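Local coordinates for protein trigger factor (Thermotoga maritima, PDB 2NSA) that probably acts as a ribosome-bound chaperone, keeping newly made proteins in an open conformation, and as a peptidyl-prolyl cis-trans isomerase, at residues M29-L37 / K152-V163. Sequence-based numbering, arbitrary orientation.
Sequences MREQLLEKL and KRKVLDLLLQEV
R30 NE reaches D157 OD1 at 2.9 Å in a salt bridge whose hydrogen bond is weak, bent to 128° at the hydrogen; OD1 also has R30 NH2 3.2 Å away, so this one oxygen faces two nitrogens of the guanidinium. The carboxylate plane is clearly tilted from that of the guanidinium rather than lying flush. R153 lays its own guanidinium flat on that of R30, with planes 17° apart and R30 NH1 over its centre. Arginine suits both places, because its flat, delocalised cation can stack on its like while D157 probably offsets the repulsion; R153 also bridges a sulfate ion, probably taken up from the crystallisation liquor. Bends at chi2 and chi3 fold R153 back over R30, whereas R30 runs extended from CG to NE as a knob among R153, L156, D157 and L160. An alanine in place of R30 would probably leave D157 without its cationic mate here and strip the cover from one face of the R153 guanidinium.

Beside this polar cluster the contact is leucine-rich, the branched, apolar end of leucine letting its methyls fit between neighbours on the facing helix. L156 CD2 meets L34 CD2 at 3.5 Å, the two side chains crossing at about a right angle, and also touches L33 and L37. L33, with CG anti to its own N, sends CD2 between L156 and L160, 3.7 Å from L160 CD2. Selenomethionine M29, a labelled residue, packs tightly, its CB 3.3 Å from L160 CD2.

The axes of segments 29-36 and 152-160, parts of helices 25-36 and 140-160, cross at 101° and approach to 10.1 Å within the C-terminal chaperone domain. Helix 6-12 packs on L33, L37 and L159, and helix 77-105 on K152 and L159.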
HETATM    1  N   MSE A  29       2.703  10.243   7.735  1.00 46.46           N
HETATM    2  CA  MSE A  29       3.459   9.133   8.310  1.00 46.50           C
HETATM    3  C   MSE A  29       3.286   7.834   7.524  1.00 44.14           C
HETATM    4  O   MSE A  29       4.257   7.116   7.288  1.00 43.36           O
HETATM    5  CB  MSE A  29       3.049   8.909   9.768  1.00 49.95           C
HETATM    6  CG  MSE A  29       3.499  10.002  10.731  1.00 54.36           C
HETATM    7 SE   MSE A  29       5.415  10.045  11.036  1.00 62.90          SE
HETATM    8  CE  MSE A  29       5.496   8.916  12.602  1.00 57.86           C
ATOM      9  N   ARG A  30       2.055   7.528   7.123  1.00 42.20           N
ATOM     10  CA  ARG A  30       1.804   6.310   6.360  1.00 41.17           C
ATOM     11  C   ARG A  30       2.623   6.314   5.080  1.00 39.83           C
ATOM     12  O   ARG A  30       3.215   5.302   4.707  1.00 39.33           O
ATOM     13  CB  ARG A  30       0.320   6.183   6.011  1.00 42.19           C
ATOM     14  CG  ARG A  30      -0.564   5.814   7.182  1.00 44.69           C
ATOM     15  CD  ARG A  30      -2.027   5.946   6.819  1.00 46.25           C
ATOM     16  NE  ARG A  30      -2.853   6.128   8.010  1.00 49.53           N
ATOM     17  CZ  ARG A  30      -4.080   6.637   8.000  1.00 51.07           C
ATOM     18  NH1 ARG A  30      -4.636   7.014   6.855  1.00 50.59           N
ATOM     19  NH2 ARG A  30      -4.746   6.787   9.138  1.00 50.88           N
ATOM     20  N   GLU A  31       2.659   7.463   4.414  1.00 39.28           N
ATOM     21  CA  GLU A  31       3.396   7.602   3.167  1.00 37.81           C
ATOM     22  C   GLU A  31       4.877   7.251   3.319  1.00 36.80           C
ATOM     23  O   GLU A  31       5.398   6.419   2.577  1.00 35.38           O
ATOM     24  CB  GLU A  31       3.250   9.030   2.634  1.00 40.28           C
ATOM     25  CG  GLU A  31       3.676   9.209   1.189  1.00 43.83           C
ATOM     26  CD  GLU A  31       3.466  10.629   0.691  1.00 46.29           C
ATOM     27  OE1 GLU A  31       2.356  11.171   0.887  1.00 47.92           O
ATOM     28  OE2 GLU A  31       4.405  11.202   0.096  1.00 48.04           O
ATOM     29  N   GLN A  32       5.559   7.875   4.275  1.00 35.88           N
ATOM     30  CA  GLN A  32       6.979   7.597   4.472  1.00 35.27           C
ATOM     31  C   GLN A  32       7.199   6.172   4.963  1.00 33.07           C
ATOM     32  O   GLN A  32       8.192   5.532   4.614  1.00 31.46           O
ATOM     33  CB  GLN A  32       7.596   8.594   5.462  1.00 38.63           C
ATOM     34  CG  GLN A  32       9.101   8.422   5.640  1.00 43.34           C
ATOM     35  CD  GLN A  32       9.755   9.595   6.352  1.00 46.57           C
ATOM     36  OE1 GLN A  32       9.389   9.939   7.477  1.00 49.57           O
ATOM     37  NE2 GLN A  32      10.731  10.216   5.695  1.00 48.79           N
ATOM     38  N   LEU A  33       6.271   5.676   5.774  1.00 31.59           N
ATOM     39  CA  LEU A  33       6.374   4.318   6.291  1.00 29.14           C
ATOM     40  C   LEU A  33       6.322   3.332   5.129  1.00 27.72           C
ATOM     41  O   LEU A  33       7.168   2.444   5.017  1.00 28.83           O
ATOM     42  CB  LEU A  33       5.232   4.037   7.270  1.00 29.03           C
ATOM     43  CG  LEU A  33       5.190   2.636   7.882  1.00 28.97           C
ATOM     44  CD1 LEU A  33       6.513   2.317   8.554  1.00 27.62           C
ATOM     45  CD2 LEU A  33       4.040   2.565   8.876  1.00 27.33           C
ATOM     46  N   LEU A  34       5.334   3.504   4.256  1.00 24.62           N
ATOM     47  CA  LEU A  34       5.174   2.632   3.097  1.00 25.60           C
ATOM     48  C   LEU A  34       6.368   2.704   2.156  1.00 26.62           C
ATOM     49  O   LEU A  34       6.781   1.700   1.577  1.00 26.68           O
ATOM     50  CB  LEU A  34       3.908   3.004   2.318  1.00 25.72           C
ATOM     51  CG  LEU A  34       2.559   2.616   2.915  1.00 27.40           C
ATOM     52  CD1 LEU A  34       1.443   3.174   2.048  1.00 29.34           C
ATOM     53  CD2 LEU A  34       2.457   1.099   3.018  1.00 27.57           C
ATOM     54  N   GLU A  35       6.920   3.899   2.000  1.00 27.46           N
ATOM     55  CA  GLU A  35       8.056   4.094   1.116  1.00 27.83           C
ATOM     56  C   GLU A  35       9.319   3.386   1.592  1.00 26.95           C
ATOM     57  O   GLU A  35      10.114   2.911   0.780  1.00 25.99           O
ATOM     58  CB  GLU A  35       8.336   5.589   0.961  1.00 32.57           C
ATOM     59  CG  GLU A  35       9.511   5.907   0.061  1.00 38.08           C
ATOM     60  CD  GLU A  35       9.733   7.399  -0.098  1.00 42.68           C
ATOM     61  OE1 GLU A  35      10.667   7.783  -0.834  1.00 46.23           O
ATOM     62  OE2 GLU A  35       8.973   8.185   0.510  1.00 45.19           O
ATOM     63  N   LYS A  36       9.498   3.297   2.905  1.00 24.80           N
ATOM     64  CA  LYS A  36      10.693   2.669   3.456  1.00 24.49           C
ATOM     65  C   LYS A  36      10.569   1.179   3.754  1.00 22.93           C
ATOM     66  O   LYS A  36      11.573   0.469   3.796  1.00 21.65           O
ATOM     67  CB  LYS A  36      11.125   3.409   4.725  1.00 27.74           C
ATOM     68  CG  LYS A  36      11.560   4.847   4.487  1.00 30.80           C
ATOM     69  CD  LYS A  36      12.741   4.915   3.529  1.00 33.85           C
ATOM     70  CE  LYS A  36      13.228   6.347   3.352  1.00 35.75           C
ATOM     71  NZ  LYS A  36      14.381   6.436   2.418  1.00 36.94           N
ATOM     72  N   LEU A  37       9.343   0.703   3.948  1.00 22.27           N
ATOM     73  CA  LEU A  37       9.123  -0.707   4.257  1.00 21.14           C
ATOM     74  C   LEU A  37       9.832  -1.720   3.348  1.00 20.00           C
ATOM     75  O   LEU A  37      10.371  -2.710   3.832  1.00 19.63           O
ATOM     76  CB  LEU A  37       7.618  -1.011   4.305  1.00 21.17           C
ATOM     77  CG  LEU A  37       6.898  -0.592   5.594  1.00 22.43           C
ATOM     78  CD1 LEU A  37       5.399  -0.853   5.468  1.00 22.86           C
ATOM     79  CD2 LEU A  37       7.474  -1.376   6.773  1.00 22.87           C
ATOM     80  N   LYS A 152      -4.076  -3.715   5.615  1.00 12.44           N
ATOM     81  CA  LYS A 152      -2.919  -2.859   5.409  1.00 13.10           C
ATOM     82  C   LYS A 152      -3.038  -1.577   6.223  1.00 14.13           C
ATOM     83  O   LYS A 152      -2.073  -1.155   6.863  1.00 13.87           O
ATOM     84  CB  LYS A 152      -2.796  -2.540   3.919  1.00 14.37           C
ATOM     85  CG  LYS A 152      -1.704  -1.567   3.555  1.00 16.47           C
ATOM     86  CD  LYS A 152      -1.623  -1.458   2.038  1.00 19.18           C
ATOM     87  CE  LYS A 152      -0.514  -0.546   1.591  1.00 20.84           C
ATOM     88  NZ  LYS A 152      -0.572  -0.366   0.111  1.00 21.81           N
ATOM     89  N   ARG A 153      -4.219  -0.965   6.215  1.00 13.20           N
ATOM     90  CA  ARG A 153      -4.417   0.263   6.978  1.00 15.21           C
ATOM     91  C   ARG A 153      -4.218   0.014   8.470  1.00 14.98           C
ATOM     92  O   ARG A 153      -3.597   0.823   9.160  1.00 14.95           O
ATOM     93  CB  ARG A 153      -5.816   0.850   6.743  1.00 18.70           C
ATOM     94  CG  ARG A 153      -6.072   2.139   7.524  1.00 22.98           C
ATOM     95  CD  ARG A 153      -5.005   3.200   7.241  1.00 30.58           C
ATOM     96  NE  ARG A 153      -5.134   3.817   5.923  1.00 34.41           N
ATOM     97  CZ  ARG A 153      -6.118   4.639   5.569  1.00 36.61           C
ATOM     98  NH1 ARG A 153      -7.075   4.952   6.435  1.00 36.83           N
ATOM     99  NH2 ARG A 153      -6.139   5.162   4.348  1.00 36.43           N
ATOM    100  N   LYS A 154      -4.726  -1.107   8.966  1.00 15.35           N
ATOM    101  CA  LYS A 154      -4.580  -1.410  10.383  1.00 16.24           C
ATOM    102  C   LYS A 154      -3.121  -1.652  10.753  1.00 14.64           C
ATOM    103  O   LYS A 154      -2.654  -1.182  11.788  1.00 14.99           O
ATOM    104  CB  LYS A 154      -5.454  -2.612  10.751  1.00 18.03           C
ATOM    105  CG  LYS A 154      -6.934  -2.264  10.663  1.00 21.15           C
ATOM    106  CD  LYS A 154      -7.834  -3.471  10.515  1.00 28.46           C
ATOM    107  CE  LYS A 154      -7.766  -4.363  11.723  1.00 27.09           C
ATOM    108  NZ  LYS A 154      -8.847  -5.386  11.685  1.00 23.44           N
ATOM    109  N   VAL A 155      -2.391  -2.363   9.902  1.00 13.14           N
ATOM    110  CA  VAL A 155      -0.988  -2.624  10.182  1.00 14.58           C
ATOM    111  C   VAL A 155      -0.192  -1.321  10.174  1.00 15.04           C
ATOM    112  O   VAL A 155       0.610  -1.076  11.077  1.00 14.96           O
ATOM    113  CB  VAL A 155      -0.388  -3.624   9.164  1.00 13.86           C
ATOM    114  CG1 VAL A 155       1.124  -3.738   9.356  1.00 15.69           C
ATOM    115  CG2 VAL A 155      -1.037  -4.990   9.352  1.00 15.67           C
ATOM    116  N   LEU A 156      -0.413  -0.476   9.171  1.00 14.11           N
ATOM    117  CA  LEU A 156       0.313   0.791   9.116  1.00 15.15           C
ATOM    118  C   LEU A 156       0.009   1.668  10.332  1.00 15.40           C
ATOM    119  O   LEU A 156       0.923   2.234  10.935  1.00 16.69           O
ATOM    120  CB  LEU A 156      -0.029   1.552   7.836  1.00 16.04           C
ATOM    121  CG  LEU A 156       0.388   0.831   6.551  1.00 15.01           C
ATOM    122  CD1 LEU A 156      -0.160   1.617   5.368  1.00 17.09           C
ATOM    123  CD2 LEU A 156       1.903   0.699   6.465  1.00 17.38           C
ATOM    124  N   ASP A 157      -1.268   1.776  10.695  1.00 14.62           N
ATOM    125  CA  ASP A 157      -1.652   2.599  11.844  1.00 16.17           C
ATOM    126  C   ASP A 157      -0.998   2.094  13.128  1.00 16.20           C
ATOM    127  O   ASP A 157      -0.506   2.886  13.933  1.00 19.05           O
ATOM    128  CB  ASP A 157      -3.172   2.629  12.001  1.00 16.92           C
ATOM    129  CG  ASP A 157      -3.850   3.518  10.964  1.00 19.00           C
ATOM    130  OD1 ASP A 157      -3.136   4.194  10.200  1.00 21.20           O
ATOM    131  OD2 ASP A 157      -5.095   3.544  10.923  1.00 25.98           O
ATOM    132  N   LEU A 158      -0.993   0.779  13.323  1.00 16.39           N
ATOM    133  CA  LEU A 158      -0.374   0.206  14.517  1.00 17.91           C
ATOM    134  C   LEU A 158       1.116   0.529  14.574  1.00 19.41           C
ATOM    135  O   LEU A 158       1.643   0.878  15.634  1.00 21.33           O
ATOM    136  CB  LEU A 158      -0.572  -1.311  14.551  1.00 19.04           C
ATOM    137  CG  LEU A 158      -1.957  -1.812  14.959  1.00 21.40           C
ATOM    138  CD1 LEU A 158      -2.075  -3.301  14.654  1.00 21.99           C
ATOM    139  CD2 LEU A 158      -2.176  -1.552  16.449  1.00 24.36           C
ATOM    140  N   LEU A 159       1.807   0.406  13.447  1.00 18.84           N
ATOM    141  CA  LEU A 159       3.230   0.710  13.439  1.00 17.49           C
ATOM    142  C   LEU A 159       3.473   2.176  13.783  1.00 20.81           C
ATOM    143  O   LEU A 159       4.340   2.491  14.596  1.00 20.11           O
ATOM    144  CB  LEU A 159       3.852   0.386  12.076  1.00 19.35           C
ATOM    145  CG  LEU A 159       3.877  -1.093  11.683  1.00 19.34           C
ATOM    146  CD1 LEU A 159       4.432  -1.219  10.267  1.00 21.06           C
ATOM    147  CD2 LEU A 159       4.725  -1.896  12.665  1.00 21.49           C
ATOM    148  N   LEU A 160       2.706   3.074  13.172  1.00 20.13           N
ATOM    149  CA  LEU A 160       2.878   4.497  13.442  1.00 21.75           C
ATOM    150  C   LEU A 160       2.635   4.820  14.909  1.00 21.36           C
ATOM    151  O   LEU A 160       3.317   5.670  15.487  1.00 22.89           O
ATOM    152  CB  LEU A 160       1.929   5.322  12.578  1.00 20.21           C
ATOM    153  CG  LEU A 160       2.154   5.252  11.069  1.00 22.07           C
ATOM    154  CD1 LEU A 160       1.101   6.094  10.378  1.00 22.25           C
ATOM    155  CD2 LEU A 160       3.558   5.747  10.725  1.00 24.30           C
ATOM    156  N   GLN A 161       1.658   4.147  15.506  1.00 20.81           N
ATOM    157  CA  GLN A 161       1.328   4.374  16.908  1.00 23.00           C
ATOM    158  C   GLN A 161       2.366   3.770  17.853  1.00 25.14           C
ATOM    159  O   GLN A 161       2.316   3.991  19.065  1.00 25.25           O
ATOM    160  CB  GLN A 161      -0.074   3.830  17.205  1.00 21.75           C
ATOM    161  CG  GLN A 161      -1.177   4.726  16.640  1.00 24.27           C
ATOM    162  CD  GLN A 161      -2.522   4.035  16.500  1.00 25.05           C
ATOM    163  OE1 GLN A 161      -2.805   3.052  17.183  1.00 27.31           O
ATOM    164  NE2 GLN A 161      -3.368   4.563  15.619  1.00 25.72           N
ATOM    165  N   GLU A 162       3.312   3.021  17.295  1.00 25.05           N
ATOM    166  CA  GLU A 162       4.369   2.411  18.099  1.00 27.80           C
ATOM    167  C   GLU A 162       5.633   3.269  18.084  1.00 28.70           C
ATOM    168  O   GLU A 162       6.589   2.989  18.807  1.00 30.09           O
ATOM    169  CB  GLU A 162       4.706   1.008  17.583  1.00 27.62           C
ATOM    170  CG  GLU A 162       3.557   0.020  17.652  1.00 30.52           C
ATOM    171  CD  GLU A 162       3.931  -1.341  17.090  1.00 31.58           C
ATOM    172  OE1 GLU A 162       4.636  -1.390  16.063  1.00 35.44           O
ATOM    173  OE2 GLU A 162       3.509  -2.358  17.671  1.00 33.94           O
ATOM    174  N   VAL A 163       5.642   4.309  17.256  1.00 29.59           N
ATOM    175  CA  VAL A 163       6.796   5.198  17.173  1.00 31.20           C
ATOM    176  C   VAL A 163       6.794   6.121  18.387  1.00 33.29           C
ATOM    177  O   VAL A 163       5.861   6.899  18.584  1.00 33.69           O
ATOM    178  CB  VAL A 163       6.764   6.060  15.890  1.00 29.81           C
ATOM    179  CG1 VAL A 163       7.958   7.018  15.871  1.00 30.16           C
ATOM    180  CG2 VAL A 163       6.796   5.162  14.663  1.00 29.58           C
TER